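Local coordinates for NRPS (Penicillium fellutanum, PDB 6NKI), which is part of a nonribosomal peptide synthetase (NRPS) and binds NADPH in a Rossmann-type domain, at residues P160-Y165 with H285-A290; V276-S281 with P389-M394. One frame throughout, in Å; residues are numbered along the deposited sequence.

Contact 1: P160-Y165 with H285-A290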
ATOM      1  N   PRO A 160       3.390 -30.483 -12.341  1.00154.71           N
ATOM      2  CA  PRO A 160       3.371 -29.902 -10.998  1.00144.91           C
ATOM      3  C   PRO A 160       2.297 -28.816 -10.842  1.00132.02           C
ATOM      4  O   PRO A 160       1.972 -28.164 -11.806  1.00130.47           O
ATOM      5  CB  PRO A 160       4.789 -29.351 -10.807  1.00146.44           C
ATOM      6  CG  PRO A 160       5.299 -29.140 -12.209  1.00149.51           C
ATOM      7  CD  PRO A 160       4.628 -30.200 -13.053  1.00155.61           C
ATOM      8  N   ILE A 161       1.767 -28.687  -9.624  1.00124.38           N
ATOM      9  CA  ILE A 161       0.695 -27.752  -9.286  1.00118.16           C
ATOM     10  C   ILE A 161       1.157 -26.906  -8.109  1.00107.29           C
ATOM     11  O   ILE A 161       1.420 -27.439  -7.025  1.00101.86           O
ATOM     12  CB  ILE A 161      -0.623 -28.456  -8.907  1.00118.16           C
ATOM     13  CG1 ILE A 161      -1.074 -29.452  -9.990  1.00113.27           C
ATOM     14  CG2 ILE A 161      -1.705 -27.397  -8.586  1.00113.33           C
ATOM     15  CD1 ILE A 161      -2.224 -30.322  -9.543  1.00109.84           C
ATOM     16  N   ALA A 162       1.208 -25.591  -8.301  1.00105.96           N
ATOM     17  CA  ALA A 162       1.539 -24.698  -7.194  1.00104.21           C
ATOM     18  C   ALA A 162       0.428 -24.685  -6.141  1.00 99.62           C
ATOM     19  O   ALA A 162      -0.759 -24.549  -6.466  1.00 91.27           O
ATOM     20  CB  ALA A 162       1.799 -23.282  -7.709  1.00104.49           C
ATOM     21  N   LEU A 163       0.820 -24.850  -4.876  1.00 99.21           N
ATOM     22  CA  LEU A 163      -0.076 -24.714  -3.734  1.00101.63           C
ATOM     23  C   LEU A 163       0.284 -23.478  -2.904  1.00 91.74           C
ATOM     24  O   LEU A 163       1.462 -23.191  -2.670  1.00 91.55           O
ATOM     25  CB  LEU A 163      -0.028 -25.959  -2.834  1.00104.40           C
ATOM     26  CG  LEU A 163      -0.904 -25.870  -1.567  1.00 99.93           C
ATOM     27  CD1 LEU A 163      -2.408 -25.903  -1.839  1.00 96.86           C
ATOM     28  CD2 LEU A 163      -0.521 -26.907  -0.561  1.00102.86           C
ATOM     29  N   THR A 164      -0.732 -22.751  -2.453  1.00 87.21           N
ATOM     30  CA  THR A 164      -0.542 -21.646  -1.506  1.00 87.12           C
ATOM     31  C   THR A 164      -1.635 -21.750  -0.466  1.00 83.86           C
ATOM     32  O   THR A 164      -2.820 -21.773  -0.817  1.00 82.17           O
ATOM     33  CB  THR A 164      -0.578 -20.249  -2.170  1.00 82.21           C
ATOM     34  OG1 THR A 164       0.466 -20.121  -3.136  1.00 80.30           O
ATOM     35  CG2 THR A 164      -0.394 -19.167  -1.142  1.00 79.69           C
ATOM     36  N   TYR A 165      -1.245 -21.822   0.797  1.00 87.71           N
ATOM     37  CA  TYR A 165      -2.193 -22.027   1.876  1.00 96.11           C
ATOM     38  C   TYR A 165      -2.227 -20.808   2.771  1.00 96.51           C
ATOM     39  O   TYR A 165      -1.185 -20.307   3.205  1.00 95.95           O
ATOM     40  CB  TYR A 165      -1.857 -23.269   2.723  1.00 99.81           C
ATOM     41  CG  TYR A 165      -2.811 -23.502   3.893  1.00100.30           C
ATOM     42  CD1 TYR A 165      -4.151 -23.800   3.674  1.00103.78           C
ATOM     43  CD2 TYR A 165      -2.363 -23.475   5.209  1.00106.57           C
ATOM     44  CE1 TYR A 165      -5.040 -24.028   4.743  1.00105.27           C
ATOM     45  CE2 TYR A 165      -3.252 -23.715   6.290  1.00111.39           C
ATOM     46  CZ  TYR A 165      -4.590 -23.993   6.039  1.00109.18           C
ATOM     47  OH  TYR A 165      -5.486 -24.217   7.065  1.00110.28           O
ATOM     48  N   HIS A 285       0.899 -13.298  -6.427  1.00 81.04           N
ATOM     49  CA  HIS A 285       2.300 -13.265  -6.913  1.00 81.27           C
ATOM     50  C   HIS A 285       3.051 -14.491  -6.405  1.00 79.18           C
ATOM     51  O   HIS A 285       3.792 -15.090  -7.182  1.00 79.11           O
ATOM     52  CB  HIS A 285       3.004 -11.987  -6.459  1.00 75.12           C
ATOM     53  CG  HIS A 285       4.484 -12.045  -6.615  1.00 76.07           C
ATOM     54  ND1 HIS A 285       5.112 -11.679  -7.779  1.00 78.04           N
ATOM     55  CD2 HIS A 285       5.455 -12.427  -5.765  1.00 77.12           C
ATOM     56  CE1 HIS A 285       6.407 -11.822  -7.636  1.00 80.19           C
ATOM     57  NE2 HIS A 285       6.643 -12.286  -6.415  1.00 79.66           N
ATOM     58  N   GLU A 286       2.843 -14.846  -5.142  1.00 80.43           N
ATOM     59  CA  GLU A 286       3.548 -16.001  -4.537  1.00 91.56           C
ATOM     60  C   GLU A 286       3.161 -17.293  -5.258  1.00 90.45           C
ATOM     61  O   GLU A 286       4.040 -18.131  -5.454  1.00 98.68           O
ATOM     62  CB  GLU A 286       3.242 -16.084  -3.045  1.00 97.51           C
ATOM     63  CG  GLU A 286       4.128 -15.176  -2.226  1.00103.89           C
ATOM     64  CD  GLU A 286       5.565 -15.177  -2.704  1.00112.46           C
ATOM     65  OE1 GLU A 286       5.960 -16.162  -3.328  1.00115.86           O
ATOM     66  OE2 GLU A 286       6.277 -14.190  -2.457  1.00110.96           O
ATOM     67  N   THR A 287       1.897 -17.453  -5.637  1.00 86.91           N
ATOM     68  CA  THR A 287       1.510 -18.714  -6.311  1.00 95.50           C
ATOM     69  C   THR A 287       1.663 -18.615  -7.831  1.00106.15           C
ATOM     70  O   THR A 287       1.427 -19.628  -8.482  1.00116.24           O
ATOM     71  CB  THR A 287       0.086 -19.142  -5.945  1.00 88.49           C
ATOM     72  OG1 THR A 287      -0.121 -20.452  -6.461  1.00 91.55           O
ATOM     73  CG2 THR A 287      -0.976 -18.191  -6.447  1.00 79.56           C
ATOM     74  N   LEU A 288       2.017 -17.459  -8.392  1.00103.04           N
ATOM     75  CA  LEU A 288       2.096 -17.424  -9.875  1.00107.68           C
ATOM     76  C   LEU A 288       3.436 -16.932 -10.419  1.00112.76           C
ATOM     77  O   LEU A 288       3.788 -17.359 -11.513  1.00115.44           O
ATOM     78  CB  LEU A 288       0.985 -16.530 -10.424  1.00105.24           C
ATOM     79  CG  LEU A 288      -0.390 -17.169 -10.540  1.00105.73           C
ATOM     80  CD1 LEU A 288      -1.254 -16.371 -11.499  1.00 95.09           C
ATOM     81  CD2 LEU A 288      -0.274 -18.604 -11.007  1.00117.44           C
ATOM     82  N   HIS A 289       4.105 -15.992  -9.761  1.00109.82           N
ATOM     83  CA  HIS A 289       5.332 -15.451 -10.405  1.00106.36           C
ATOM     84  C   HIS A 289       6.548 -15.442  -9.483  1.00110.64           C
ATOM     85  O   HIS A 289       7.454 -14.663  -9.758  1.00105.58           O
ATOM     86  CB  HIS A 289       5.062 -14.048 -10.949  1.00 94.55           C
ATOM     87  CG  HIS A 289       4.013 -13.987 -12.003  1.00 91.34           C
ATOM     88  ND1 HIS A 289       2.729 -13.590 -11.740  1.00 87.71           N
ATOM     89  CD2 HIS A 289       4.057 -14.259 -13.321  1.00 94.81           C
ATOM     90  CE1 HIS A 289       2.024 -13.617 -12.849  1.00 91.15           C
ATOM     91  NE2 HIS A 289       2.814 -14.021 -13.829  1.00 93.68           N
ATOM     92  N   ALA A 290       6.572 -16.227  -8.414  1.00126.40           N
ATOM     93  CA  ALA A 290       7.781 -16.153  -7.569  1.00145.36           C
ATOM     94  C   ALA A 290       8.503 -17.497  -7.578  1.00172.07           C
ATOM     95  O   ALA A 290       7.886 -18.503  -7.199  1.00174.28           O
ATOM     96  CB  ALA A 290       7.407 -15.748  -6.173  1.00141.33           C
TER
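Thr287, near the end of helix 276-288, sits over Thr164 and Ala162 on one face of the central parallel sheet, an arrangement that belongs to the Rossmann fold, where helices flank such a sheet on both sides. Strand 162-166 turns Ala162 and Thr164 toward the helix and Leu163 to the other face, where helices 136-156 and 202-220 receive it. The tight part is Thr164 against Thr287, whose CB atoms are 4.0 Å apart. Thr164 brings its hydroxyl, not its methyl, to the helix: OG1 stands beside its own backbone N (chi1 -61°) and comes up against CB of Thr287. That hydroxyl is hydrogen-bonded to Thr227 OG1 on the adjoining strand 226-230; the Thr287 hydroxyl lies 3.4 Å from Thr164 OG1, but the angle is too poor for a bond. Thr287 also rests on Ala122 and Ile124 of strand 122-125, the neighbour of strand 162-166 in the sheet. Towards Glu286 the contact is loose. Glu286 CB stays 4.9 Å from Thr164 OG1, and the carboxylate leads away from the strand. His285 packs on Arg396 and His289 on Leu328 of the second subunit. Over Ala162 the packing closes again, with the methyl CB lying 3.6 Å from Thr287 OG1 and 3.8 Å from Thr287 O.

Contact 2: V276-S281 with P389-M394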
ATOM      1  N   VAL A 276      -7.250  -5.800   2.238  1.00 69.76           N
ATOM      2  CA  VAL A 276      -7.450  -7.120   1.585  1.00 79.00           C
ATOM      3  C   VAL A 276      -6.713  -7.201   0.255  1.00 75.31           C
ATOM      4  O   VAL A 276      -6.024  -8.190   0.050  1.00 73.24           O
ATOM      5  CB  VAL A 276      -8.945  -7.435   1.432  1.00 76.21           C
ATOM      6  CG1 VAL A 276      -9.553  -7.807   2.764  1.00 70.29           C
ATOM      7  CG2 VAL A 276      -9.702  -6.286   0.804  1.00 76.17           C
ATOM      8  N   ASP A 277      -6.758  -6.150  -0.556  1.00 71.60           N
ATOM      9  CA  ASP A 277      -6.109  -6.209  -1.891  1.00 72.36           C
ATOM     10  C   ASP A 277      -4.604  -6.441  -1.753  1.00 64.68           C
ATOM     11  O   ASP A 277      -4.056  -7.143  -2.587  1.00 66.21           O
ATOM     12  CB  ASP A 277      -6.515  -5.046  -2.797  1.00 78.32           C
ATOM     13  CG  ASP A 277      -6.154  -3.669  -2.274  1.00 73.52           C
ATOM     14  OD1 ASP A 277      -5.644  -3.575  -1.158  1.00 68.31           O
ATOM     15  OD2 ASP A 277      -6.389  -2.706  -2.999  1.00 74.58           O
ATOM     16  N   TRP A 278      -3.958  -5.837  -0.766  1.00 68.71           N
ATOM     17  CA  TRP A 278      -2.497  -6.037  -0.622  1.00 77.89           C
ATOM     18  C   TRP A 278      -2.178  -7.504  -0.334  1.00 75.18           C
ATOM     19  O   TRP A 278      -1.228  -7.999  -0.926  1.00 63.56           O
ATOM     20  CB  TRP A 278      -1.901  -5.107   0.441  1.00 88.59           C
ATOM     21  CG  TRP A 278      -2.201  -3.656   0.233  1.00107.05           C
ATOM     22  CD1 TRP A 278      -2.267  -2.994  -0.957  1.00111.88           C
ATOM     23  CD2 TRP A 278      -2.466  -2.673   1.250  1.00121.52           C
ATOM     24  NE1 TRP A 278      -2.568  -1.676  -0.755  1.00119.85           N
ATOM     25  CE2 TRP A 278      -2.695  -1.448   0.591  1.00129.57           C
ATOM     26  CE3 TRP A 278      -2.539  -2.702   2.646  1.00118.72           C
ATOM     27  CZ2 TRP A 278      -2.998  -0.275   1.284  1.00123.66           C
ATOM     28  CZ3 TRP A 278      -2.826  -1.540   3.328  1.00119.81           C
ATOM     29  CH2 TRP A 278      -3.057  -0.342   2.655  1.00118.17           C
ATOM     30  N   VAL A 279      -2.962  -8.182   0.506  1.00 71.81           N
ATOM     31  CA  VAL A 279      -2.623  -9.549   0.852  1.00 78.93           C
ATOM     32  C   VAL A 279      -3.083 -10.484  -0.262  1.00 74.54           C
ATOM     33  O   VAL A 279      -2.381 -11.438  -0.621  1.00 65.05           O
ATOM     34  CB  VAL A 279      -3.234  -9.889   2.220  1.00 88.37           C
ATOM     35  CG1 VAL A 279      -2.541  -9.109   3.317  1.00 90.58           C
ATOM     36  CG2 VAL A 279      -4.674  -9.505   2.231  1.00 89.67           C
ATOM     37  N   ALA A 280      -4.234 -10.176  -0.855  1.00 65.99           N
ATOM     38  CA  ALA A 280      -4.657 -10.800  -2.092  1.00 67.30           C
ATOM     39  C   ALA A 280      -3.550 -10.747  -3.140  1.00 73.50           C
ATOM     40  O   ALA A 280      -3.127 -11.784  -3.665  1.00 65.86           O
ATOM     41  CB  ALA A 280      -5.921 -10.103  -2.602  1.00 66.24           C
ATOM     42  N   SER A 281      -3.102  -9.528  -3.481  1.00 77.19           N
ATOM     43  CA  SER A 281      -2.030  -9.335  -4.455  1.00 74.08           C
ATOM     44  C   SER A 281      -0.813 -10.167  -4.083  1.00 76.65           C
ATOM     45  O   SER A 281      -0.189 -10.817  -4.937  1.00 75.77           O
ATOM     46  CB  SER A 281      -1.650  -7.841  -4.545  1.00 69.73           C
ATOM     47  OG  SER A 281      -0.606  -7.561  -5.498  1.00 66.25           O
ATOM     48  N   PRO A 389       6.282   4.462   7.341  1.00 93.72           N
ATOM     49  CA  PRO A 389       5.199   5.436   7.551  1.00 90.19           C
ATOM     50  C   PRO A 389       4.127   5.427   6.480  1.00 84.78           C
ATOM     51  O   PRO A 389       2.957   5.690   6.791  1.00 85.14           O
ATOM     52  CB  PRO A 389       5.959   6.765   7.560  1.00101.14           C
ATOM     53  CG  PRO A 389       7.372   6.400   7.913  1.00107.30           C
ATOM     54  CD  PRO A 389       7.597   5.099   7.261  1.00102.71           C
ATOM     55  N   SER A 390       4.479   5.150   5.224  1.00 84.88           N
ATOM     56  CA  SER A 390       3.475   5.181   4.163  1.00 84.15           C
ATOM     57  C   SER A 390       2.456   4.051   4.306  1.00 74.80           C
ATOM     58  O   SER A 390       1.287   4.216   3.924  1.00 72.22           O
ATOM     59  CB  SER A 390       4.161   5.135   2.787  1.00 78.39           C
ATOM     60  OG  SER A 390       4.889   3.939   2.557  1.00 73.74           O
ATOM     61  N   LEU A 391       2.873   2.918   4.862  1.00 71.59           N
ATOM     62  CA  LEU A 391       1.964   1.787   4.991  1.00 73.89           C
ATOM     63  C   LEU A 391       1.066   1.992   6.193  1.00 77.34           C
ATOM     64  O   LEU A 391      -0.153   1.805   6.100  1.00 67.31           O
ATOM     65  CB  LEU A 391       2.766   0.478   5.074  1.00 73.79           C
ATOM     66  CG  LEU A 391       2.118  -0.872   5.385  1.00 69.51           C
ATOM     67  CD1 LEU A 391       1.121  -1.288   4.341  1.00 67.48           C
ATOM     68  CD2 LEU A 391       3.180  -1.912   5.590  1.00 70.55           C
ATOM     69  N   THR A 392       1.669   2.422   7.305  1.00 83.30           N
ATOM     70  CA  THR A 392       0.916   2.895   8.458  1.00 83.38           C
ATOM     71  C   THR A 392      -0.163   3.862   8.020  1.00 87.21           C
ATOM     72  O   THR A 392      -1.323   3.717   8.413  1.00 93.36           O
ATOM     73  CB  THR A 392       1.862   3.557   9.455  1.00 72.96           C
ATOM     74  OG1 THR A 392       2.963   2.686   9.737  1.00 73.44           O
ATOM     75  CG2 THR A 392       1.129   3.887  10.769  1.00 76.84           C
ATOM     76  N   ASN A 393       0.181   4.840   7.173  1.00 87.80           N
ATOM     77  CA  ASN A 393      -0.837   5.815   6.795  1.00 92.76           C
ATOM     78  C   ASN A 393      -1.931   5.193   5.939  1.00 75.87           C
ATOM     79  O   ASN A 393      -3.104   5.572   6.050  1.00 69.59           O
ATOM     80  CB  ASN A 393      -0.288   6.999   6.003  1.00 94.70           C
ATOM     81  CG  ASN A 393      -1.360   8.071   5.812  1.00 84.80           C
ATOM     82  OD1 ASN A 393      -2.112   8.366   6.750  1.00 74.46           O
ATOM     83  ND2 ASN A 393      -1.625   8.409   4.555  1.00 73.69           N
ATOM     84  N   MET A 394      -1.577   4.266   5.060  1.00 77.25           N
ATOM     85  CA  MET A 394      -2.586   3.774   4.121  1.00 80.90           C
ATOM     86  C   MET A 394      -3.572   2.812   4.789  1.00 73.51           C
ATOM     87  O   MET A 394      -4.731   2.741   4.361  1.00 71.16           O
ATOM     88  CB  MET A 394      -1.938   3.096   2.930  1.00 88.83           C
ATOM     89  CG  MET A 394      -2.848   3.138   1.715  1.00101.81           C
ATOM     90  SD  MET A 394      -3.013   4.839   1.075  1.00114.68           S
ATOM     91  CE  MET A 394      -4.474   4.727   0.033  1.00119.07           C
TER
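Trp278 reaches out from helix 276-288, which follows strand 270-275, and puts the six-membered end of its indole against Met394 and Leu391 of helix 389-410, the last modelled helix: a helix-to-helix contact through one large aromatic side chain. The backbones stay well apart, 10.6 Å between the CA atoms of Trp278 and Leu391, and the gap is bridged mainly by side chains, though Met394 C also lies at the edge of the indole, in its plane. Trp278 contributes more than half of the buried surface. Its CG stands beside the backbone N (chi1 -54°), which sends the ring system toward the other helix.

Met394 takes the rim of that ring. Its CG lies at the edge, close to the ring plane, 3.4 Å from Trp278 CZ2, and its CB comes to 3.6 Å from Trp278 CH2, the two side chains crossing at about a right angle. The bend at chi2 (69°) carries the outer end of the methionine away from Trp278. Leu391 makes the lighter touch: the branch CD1 approaches Trp278 CZ3 obliquely at 4.1 Å. Asp277 OD1, a polar neighbour from the same helix, sits 3.4 Å above one face of the Trp278 ring, toward its rim.

The same pairing recurs at the dimer interface, with Trp278 packing on Met394 of the second subunit and Met394 on Trp278 of that subunit. Within the chain, helix 32-43 lies against the start of helix 276-288, Gln40 NE2 donating to Asp277 O, while Met234 of strand 233-235 packs on Val276 and Val279, and the loop residues Asp315 and Val238 touch Leu391 and Met394.

Overall arrangement
After helix 4-13 the chain builds strands 22-27, 47-54, 84-88 and 122-125, with helices between them, and then strand 162-166, where contact 1 begins. That contact closes a loop of 119 residues when the end of helix 276-288 returns to the sheet. Contact 2 starts near the other end of this same helix and closes its loop 107 residues later, at the beginning of helix 389-410. Because 276-281 precedes 285-290, the two loops cross rather than nest. One helix is tied to the central parallel sheet near its end and to the last modelled helix at its start. The contact centres are 21 Å apart, and both places also meet the second subunit.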